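Local coordinates for protein Pcdhgc3 (Mus musculus, PDB 4ZI8) that probably acts as a calcium-dependent cell-adhesion protein of the clustered protocadherin family that may help set up specific neuronal connections in the brain, at residues D83-C88 and V115-D120; L28-R33 and N79-R84. One frame throughout, in Å; residues are numbered along the deposited sequence.

From the N terminus the chain runs down strand 24-28 into the loop holding residues 28-33, and contact 2 closes the long excursion from there back to residues 79-84. Contact 1 starts where contact 2 ends, sharing Asp83 and Arg84, and closes a second loop through strands 95-102 and 107-116 to residues 115-120. The two closures therefore follow one another along the chain rather than nest. Their centres are about 9 Å apart, and both supply ligands to the same two calcium ions. A probable hydrogen bond from Glu29 N to Gln116 O, 2.9 Å, joins residues 28-33 to 115-120. Together they gather the end of the first cadherin domain at its junction with the second.

Contact 1. Residues D83-C88 and V115-D120; sequences DREELC and VQDIND. With CA (calcium ion), chain O; CA (calcium ion), chain P; CA (calcium ion), chain N.
Glu85 and Asp120 meet through two calcium ions, each carboxylate reaching both. Glu85 binds the calcium of chain O with OE2 at 2.2 Å and, more loosely, with OE1, which also coordinates the calcium of chain P. Asp120 divides its oxygens, OD1 to the first ion and OD2 to the second; CG between the backbone N and the carbonyl carbon (chi1 49°) turns the carboxylate to this task. Asp117 OD1 and Ile118 O complete the share of residues 115-120 in the calcium of chain O, and Asp83 OD1 joins the second.

In the next shell, Arg84 NE reaches Asp117 OD1 at 3.1 Å from above the carboxylate plane, with guanidinium and carboxylate 89° apart, while NH2 bonds Glu85 OE2, also at 3.1 Å, and Gly89 O. These bonds probably offset negative charge collected at the metal. Asp83 OD1 caps helix 84-88 by accepting from Glu85 N at 3.0 Å. Asp117 OD2 is held by Asn157, and Asp153 of the following cadherin domain shares the chain O calcium.

Arg84 CB packs on Val115 CG1 at 3.9 Å, and helix 84-88 rests beside the end of strand 107-116, with Leu87 and Val115 touching Val96 of strand 95-102.

Contact 2. Residues L28-R33 and N79-R84; sequences LEERER and NDRLDR. With CA (calcium ion), chain P; CA (calcium ion), chain O.
Glu29, Glu30 and Asp83 meet at the calcium of chain P, their oxygens adjacent in its shell. Glu29 OE1 and Glu30 OE2 each bind that ion at 2.4 Å, beside Asp83 OD1 and a water. Glu29 also bridges to the neighbouring calcium of chain O through OE2: its chain is extended beyond CG (chi2 162°), which carries the carboxylate between the ions.

Charged pairing centres on Arg81, whose extended side chain presents its edge to Glu30. NE donates to Glu30 OE1 at 2.8 Å on the syn lone pair, and NH2 donates to OE2 at 3.0 Å, in the guanidinium plane and nearly straight (161°). The two planes are 37° apart, so this side-on grip is twisted. Glu30 OE2 thus serves both arginine and calcium.

One direct backbone bond ties the loops, Glu30 N donating to Leu82 O at 2.8 Å, and a water adds to it by accepting from Leu82 N and donating to Arg31 O. Backbone to carboxylate, Arg84 N donates to Glu29 OE1 at 3.0 Å, from above the carboxylate plane.

Side-chain to carbonyl bonds come from two arginines. Arg31 folds back within its own loop, with NE and NH2 both on Glu29 O. At the far end, Arg33 lies alongside Asn79, its NE bonding Asn79 O weakly.

This acidic cluster is part of the calcium-binding junction between the first and second cadherin repeats, consistent with calcium-dependent adhesion. Arg81 and the calcium together would be expected to favour the ionised form of Glu30, and the arginine limits rotation of that carboxylate while one oxygen remains on the metal.

Contact 1. Residues D83-C88 and V115-D120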
loop_
_atom_site.group_PDB
_atom_site.type_symbol
_atom_site.label_atom_id
_atom_site.label_comp_id
_atom_site.label_asym_id
_atom_site.label_seq_id
_atom_site.Cartn_x
_atom_site.Cartn_y
_atom_site.Cartn_z
ATOM N N ASP B 83 -3.304 -37.969 -24.904
ATOM C CA ASP B 83 -3.067 -37.062 -23.785
ATOM C C ASP B 83 -4.376 -36.403 -23.468
ATOM O O ASP B 83 -4.839 -35.535 -24.227
ATOM C CB ASP B 83 -1.997 -36.030 -24.148
ATOM C CG ASP B 83 -1.864 -34.934 -23.119
ATOM O OD1 ASP B 83 -2.214 -35.124 -21.928
ATOM O OD2 ASP B 83 -1.367 -33.866 -23.522
ATOM N N ARG B 84 -5.004 -36.849 -22.385
ATOM C CA ARG B 84 -6.295 -36.317 -21.988
ATOM C C ARG B 84 -6.221 -34.784 -21.858
ATOM O O ARG B 84 -7.191 -34.105 -22.167
ATOM C CB ARG B 84 -6.775 -36.974 -20.671
ATOM C CG ARG B 84 -8.269 -36.761 -20.317
ATOM C CD ARG B 84 -8.476 -36.594 -18.810
ATOM N NE ARG B 84 -7.753 -35.422 -18.332
ATOM C CZ ARG B 84 -8.169 -34.173 -18.494
ATOM N NH1 ARG B 84 -9.332 -33.918 -19.075
ATOM N NH2 ARG B 84 -7.425 -33.179 -18.071
ATOM N N GLU B 85 -5.083 -34.225 -21.433
ATOM C CA GLU B 85 -5.030 -32.782 -21.238
ATOM C C GLU B 85 -5.220 -32.058 -22.561
ATOM O O GLU B 85 -5.953 -31.066 -22.628
ATOM C CB GLU B 85 -3.707 -32.347 -20.560
ATOM C CG GLU B 85 -3.739 -32.517 -19.040
ATOM C CD GLU B 85 -3.744 -33.985 -18.618
ATOM O OE1 GLU B 85 -2.862 -34.737 -19.062
ATOM O OE2 GLU B 85 -4.614 -34.406 -17.834
ATOM N N GLU B 86 -4.568 -32.547 -23.606
ATOM C CA GLU B 86 -4.718 -31.986 -24.943
ATOM C C GLU B 86 -6.096 -32.229 -25.516
ATOM O O GLU B 86 -6.657 -31.377 -26.200
ATOM C CB GLU B 86 -3.699 -32.583 -25.899
ATOM C CG GLU B 86 -3.714 -31.917 -27.267
ATOM C CD GLU B 86 -2.838 -32.653 -28.257
ATOM O OE1 GLU B 86 -2.546 -33.848 -28.037
ATOM O OE2 GLU B 86 -2.431 -32.041 -29.252
ATOM N N LEU B 87 -6.628 -33.411 -25.260
ATOM C CA LEU B 87 -7.881 -33.823 -25.893
ATOM C C LEU B 87 -9.045 -33.019 -25.365
ATOM O O LEU B 87 -9.894 -32.544 -26.143
ATOM C CB LEU B 87 -8.129 -35.306 -25.649
ATOM C CG LEU B 87 -7.306 -36.275 -26.506
ATOM C CD1 LEU B 87 -7.383 -37.704 -25.981
ATOM C CD2 LEU B 87 -7.869 -36.233 -27.889
ATOM N N CYS B 88 -9.064 -32.856 -24.041
ATOM C CA CYS B 88 -10.289 -32.479 -23.357
ATOM C C CYS B 88 -10.082 -31.412 -22.281
ATOM O O CYS B 88 -11.021 -31.081 -21.559
ATOM C CB CYS B 88 -10.939 -33.724 -22.735
ATOM S SG CYS B 88 -11.505 -34.948 -23.953
ATOM N N VAL B 115 -11.255 -41.752 -22.147
ATOM C CA VAL B 115 -9.854 -41.556 -21.806
ATOM C C VAL B 115 -9.788 -40.983 -20.391
ATOM O O VAL B 115 -10.225 -39.850 -20.131
ATOM C CB VAL B 115 -9.157 -40.653 -22.820
ATOM C CG1 VAL B 115 -7.701 -40.395 -22.414
ATOM C CG2 VAL B 115 -9.227 -41.295 -24.234
ATOM N N GLN B 116 -9.316 -41.808 -19.464
ATOM C CA GLN B 116 -9.326 -41.468 -18.048
ATOM C C GLN B 116 -8.065 -40.724 -17.630
ATOM O O GLN B 116 -6.976 -41.074 -18.057
ATOM C CB GLN B 116 -9.480 -42.730 -17.210
ATOM C CG GLN B 116 -10.788 -43.492 -17.526
ATOM C CD GLN B 116 -10.804 -44.900 -16.965
ATOM O OE1 GLN B 116 -9.754 -45.536 -16.805
ATOM N NE2 GLN B 116 -12.004 -45.409 -16.682
ATOM N N ASP B 117 -8.229 -39.734 -16.749
ATOM C CA ASP B 117 -7.122 -38.887 -16.274
ATOM C C ASP B 117 -6.122 -39.630 -15.459
ATOM O O ASP B 117 -6.496 -40.427 -14.618
ATOM C CB ASP B 117 -7.661 -37.728 -15.427
ATOM C CG ASP B 117 -6.605 -36.669 -15.142
ATOM O OD1 ASP B 117 -5.835 -36.314 -16.059
ATOM O OD2 ASP B 117 -6.555 -36.154 -14.004
ATOM N N ILE B 118 -4.832 -39.373 -15.676
ATOM C CA ILE B 118 -3.852 -39.779 -14.685
ATOM C C ILE B 118 -3.143 -38.514 -14.210
ATOM O O ILE B 118 -3.163 -37.462 -14.882
ATOM C CB ILE B 118 -2.816 -40.845 -15.223
ATOM C CG1 ILE B 118 -1.867 -40.214 -16.227
ATOM C CG2 ILE B 118 -3.557 -42.073 -15.863
ATOM C CD1 ILE B 118 -0.843 -41.196 -16.842
ATOM N N ASN B 119 -2.540 -38.597 -13.042
ATOM C CA ASN B 119 -1.869 -37.425 -12.490
ATOM C C ASN B 119 -0.469 -37.243 -13.046
ATOM O O ASN B 119 0.530 -37.300 -12.280
ATOM C CB ASN B 119 -1.802 -37.478 -10.960
ATOM C CG ASN B 119 -1.508 -36.089 -10.367
ATOM O OD1 ASN B 119 -1.790 -35.076 -11.007
ATOM N ND2 ASN B 119 -0.897 -36.039 -9.190
ATOM N N ASP B 120 -0.388 -36.983 -14.360
ATOM C CA ASP B 120 0.890 -36.802 -15.045
ATOM C C ASP B 120 1.333 -35.341 -15.129
ATOM O O ASP B 120 2.346 -35.044 -15.780
ATOM C CB ASP B 120 0.846 -37.406 -16.464
ATOM C CG ASP B 120 -0.390 -36.989 -17.277
ATOM O OD1 ASP B 120 -1.358 -36.443 -16.715
ATOM O OD2 ASP B 120 -0.432 -37.285 -18.507
HETATM CA CA CA O . -3.644 -36.047 -16.685
HETATM CA CA CA P . -1.557 -36.243 -20.120
HETATM CA CA CA N . -1.777 -32.799 -11.278
HETATM O O HOH W 1 0.227 -34.628 -19.966
#

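Contact 2. Residues L28-R33 and N79-R84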
loop_
_atom_site.group_PDB
_atom_site.type_symbol
_atom_site.label_atom_id
_atom_site.label_comp_id
_atom_site.label_asym_id
_atom_site.label_seq_id
_atom_site.Cartn_x
_atom_site.Cartn_y
_atom_site.Cartn_z
ATOM N N LEU B 28 -6.929 -45.737 -19.361
ATOM C CA LEU B 28 -6.123 -44.627 -18.882
ATOM C C LEU B 28 -5.479 -43.872 -20.026
ATOM O O LEU B 28 -5.039 -44.489 -21.019
ATOM C CB LEU B 28 -5.027 -45.139 -17.945
ATOM C CG LEU B 28 -5.426 -45.813 -16.635
ATOM C CD1 LEU B 28 -4.170 -46.242 -15.860
ATOM C CD2 LEU B 28 -6.315 -44.888 -15.807
ATOM N N GLU B 29 -5.363 -42.545 -19.896
ATOM C CA GLU B 29 -4.577 -41.813 -20.880
ATOM C C GLU B 29 -3.122 -42.266 -20.865
ATOM O O GLU B 29 -2.644 -42.879 -19.911
ATOM C CB GLU B 29 -4.642 -40.287 -20.624
ATOM C CG GLU B 29 -4.211 -39.897 -19.179
ATOM C CD GLU B 29 -3.842 -38.422 -19.031
ATOM O OE1 GLU B 29 -3.378 -37.784 -20.003
ATOM O OE2 GLU B 29 -4.043 -37.895 -17.931
ATOM N N GLU B 30 -2.413 -41.922 -21.928
ATOM C CA GLU B 30 -0.975 -42.005 -22.006
ATOM C C GLU B 30 -0.509 -43.463 -22.040
ATOM O O GLU B 30 0.607 -43.760 -21.673
ATOM C CB GLU B 30 -0.322 -41.221 -20.837
ATOM C CG GLU B 30 -0.786 -39.781 -20.747
ATOM C CD GLU B 30 -0.148 -38.839 -21.763
ATOM O OE1 GLU B 30 0.598 -39.281 -22.682
ATOM O OE2 GLU B 30 -0.381 -37.609 -21.626
ATOM N N ARG B 31 -1.350 -44.376 -22.517
ATOM C CA ARG B 31 -0.875 -45.756 -22.706
ATOM C C ARG B 31 0.122 -45.835 -23.838
ATOM O O ARG B 31 0.064 -45.039 -24.775
ATOM C CB ARG B 31 -2.026 -46.718 -22.982
ATOM C CG ARG B 31 -3.016 -46.934 -21.837
ATOM C CD ARG B 31 -2.354 -47.193 -20.480
ATOM N NE ARG B 31 -2.036 -45.924 -19.816
ATOM C CZ ARG B 31 -1.416 -45.831 -18.648
ATOM N NH1 ARG B 31 -1.052 -46.934 -18.021
ATOM N NH2 ARG B 31 -1.151 -44.636 -18.113
ATOM N N GLU B 32 1.015 -46.816 -23.759
ATOM C CA GLU B 32 1.989 -47.067 -24.806
ATOM C C GLU B 32 1.326 -47.525 -26.104
ATOM O O GLU B 32 0.213 -48.060 -26.098
ATOM C CB GLU B 32 3.001 -48.118 -24.345
ATOM C CG GLU B 32 3.865 -47.662 -23.158
ATOM C CD GLU B 32 5.188 -48.435 -23.025
ATOM O OE1 GLU B 32 5.328 -49.536 -23.620
ATOM O OE2 GLU B 32 6.091 -47.931 -22.318
ATOM N N ARG B 33 2.021 -47.321 -27.216
ATOM C CA ARG B 33 1.503 -47.753 -28.498
ATOM C C ARG B 33 1.411 -49.271 -28.500
ATOM O O ARG B 33 2.326 -49.952 -28.066
ATOM C CB ARG B 33 2.381 -47.258 -29.638
ATOM C CG ARG B 33 1.685 -47.331 -30.956
ATOM C CD ARG B 33 2.481 -46.709 -32.084
ATOM N NE ARG B 33 1.667 -46.668 -33.298
ATOM C CZ ARG B 33 2.156 -46.642 -34.532
ATOM N NH1 ARG B 33 3.468 -46.653 -34.729
ATOM N NH2 ARG B 33 1.330 -46.607 -35.567
ATOM N N ASN B 79 -2.875 -46.415 -30.970
ATOM C CA ASN B 79 -1.962 -46.224 -32.099
ATOM C C ASN B 79 -1.225 -44.872 -32.071
ATOM O O ASN B 79 -0.292 -44.654 -32.815
ATOM C CB ASN B 79 -2.753 -46.382 -33.411
ATOM C CG ASN B 79 -1.892 -46.214 -34.650
ATOM O OD1 ASN B 79 -0.953 -46.969 -34.872
ATOM N ND2 ASN B 79 -2.222 -45.231 -35.467
ATOM N N ASP B 80 -1.642 -43.969 -31.202
ATOM C CA ASP B 80 -0.966 -42.674 -31.072
ATOM C C ASP B 80 -1.163 -42.187 -29.633
ATOM O O ASP B 80 -2.011 -42.728 -28.892
ATOM C CB ASP B 80 -1.537 -41.671 -32.086
ATOM C CG ASP B 80 -0.615 -40.476 -32.360
ATOM O OD1 ASP B 80 0.408 -40.270 -31.663
ATOM O OD2 ASP B 80 -0.940 -39.708 -33.285
ATOM N N ARG B 81 -0.409 -41.164 -29.243
ATOM C CA ARG B 81 -0.499 -40.652 -27.886
ATOM C C ARG B 81 -1.882 -40.109 -27.582
ATOM O O ARG B 81 -2.438 -39.299 -28.331
ATOM C CB ARG B 81 0.536 -39.574 -27.658
ATOM C CG ARG B 81 0.363 -38.893 -26.331
ATOM C CD ARG B 81 1.571 -38.026 -25.976
ATOM N NE ARG B 81 1.406 -37.466 -24.633
ATOM C CZ ARG B 81 1.921 -36.310 -24.231
ATOM N NH1 ARG B 81 2.656 -35.583 -25.053
ATOM N NH2 ARG B 81 1.703 -35.892 -22.988
ATOM N N LEU B 82 -2.442 -40.568 -26.474
ATOM C CA LEU B 82 -3.731 -40.089 -25.987
ATOM C C LEU B 82 -3.456 -39.281 -24.735
ATOM O O LEU B 82 -3.332 -39.854 -23.648
ATOM C CB LEU B 82 -4.684 -41.247 -25.675
ATOM C CG LEU B 82 -5.207 -42.003 -26.903
ATOM C CD1 LEU B 82 -5.490 -43.450 -26.523
ATOM C CD2 LEU B 82 -6.467 -41.322 -27.367
ATOM N N ASP B 83 -3.304 -37.969 -24.904
ATOM C CA ASP B 83 -3.067 -37.062 -23.785
ATOM C C ASP B 83 -4.376 -36.403 -23.468
ATOM O O ASP B 83 -4.839 -35.535 -24.227
ATOM C CB ASP B 83 -1.997 -36.030 -24.148
ATOM C CG ASP B 83 -1.864 -34.934 -23.119
ATOM O OD1 ASP B 83 -2.214 -35.124 -21.928
ATOM O OD2 ASP B 83 -1.367 -33.866 -23.522
ATOM N N ARG B 84 -5.004 -36.849 -22.385
ATOM C CA ARG B 84 -6.295 -36.317 -21.988
ATOM C C ARG B 84 -6.221 -34.784 -21.858
ATOM O O ARG B 84 -7.191 -34.105 -22.167
ATOM C CB ARG B 84 -6.775 -36.974 -20.671
ATOM C CG ARG B 84 -8.269 -36.761 -20.317
ATOM C CD ARG B 84 -8.476 -36.594 -18.810
ATOM N NE ARG B 84 -7.753 -35.422 -18.332
ATOM C CZ ARG B 84 -8.169 -34.173 -18.494
ATOM N NH1 ARG B 84 -9.332 -33.918 -19.075
ATOM N NH2 ARG B 84 -7.425 -33.179 -18.071
HETATM CA CA CA P . -1.557 -36.243 -20.120
HETATM CA CA CA O . -3.644 -36.047 -16.685
HETATM O O HOH W 2 -1.580 -43.091 -25.417
HETATM O O HOH W 1 0.227 -34.628 -19.966
#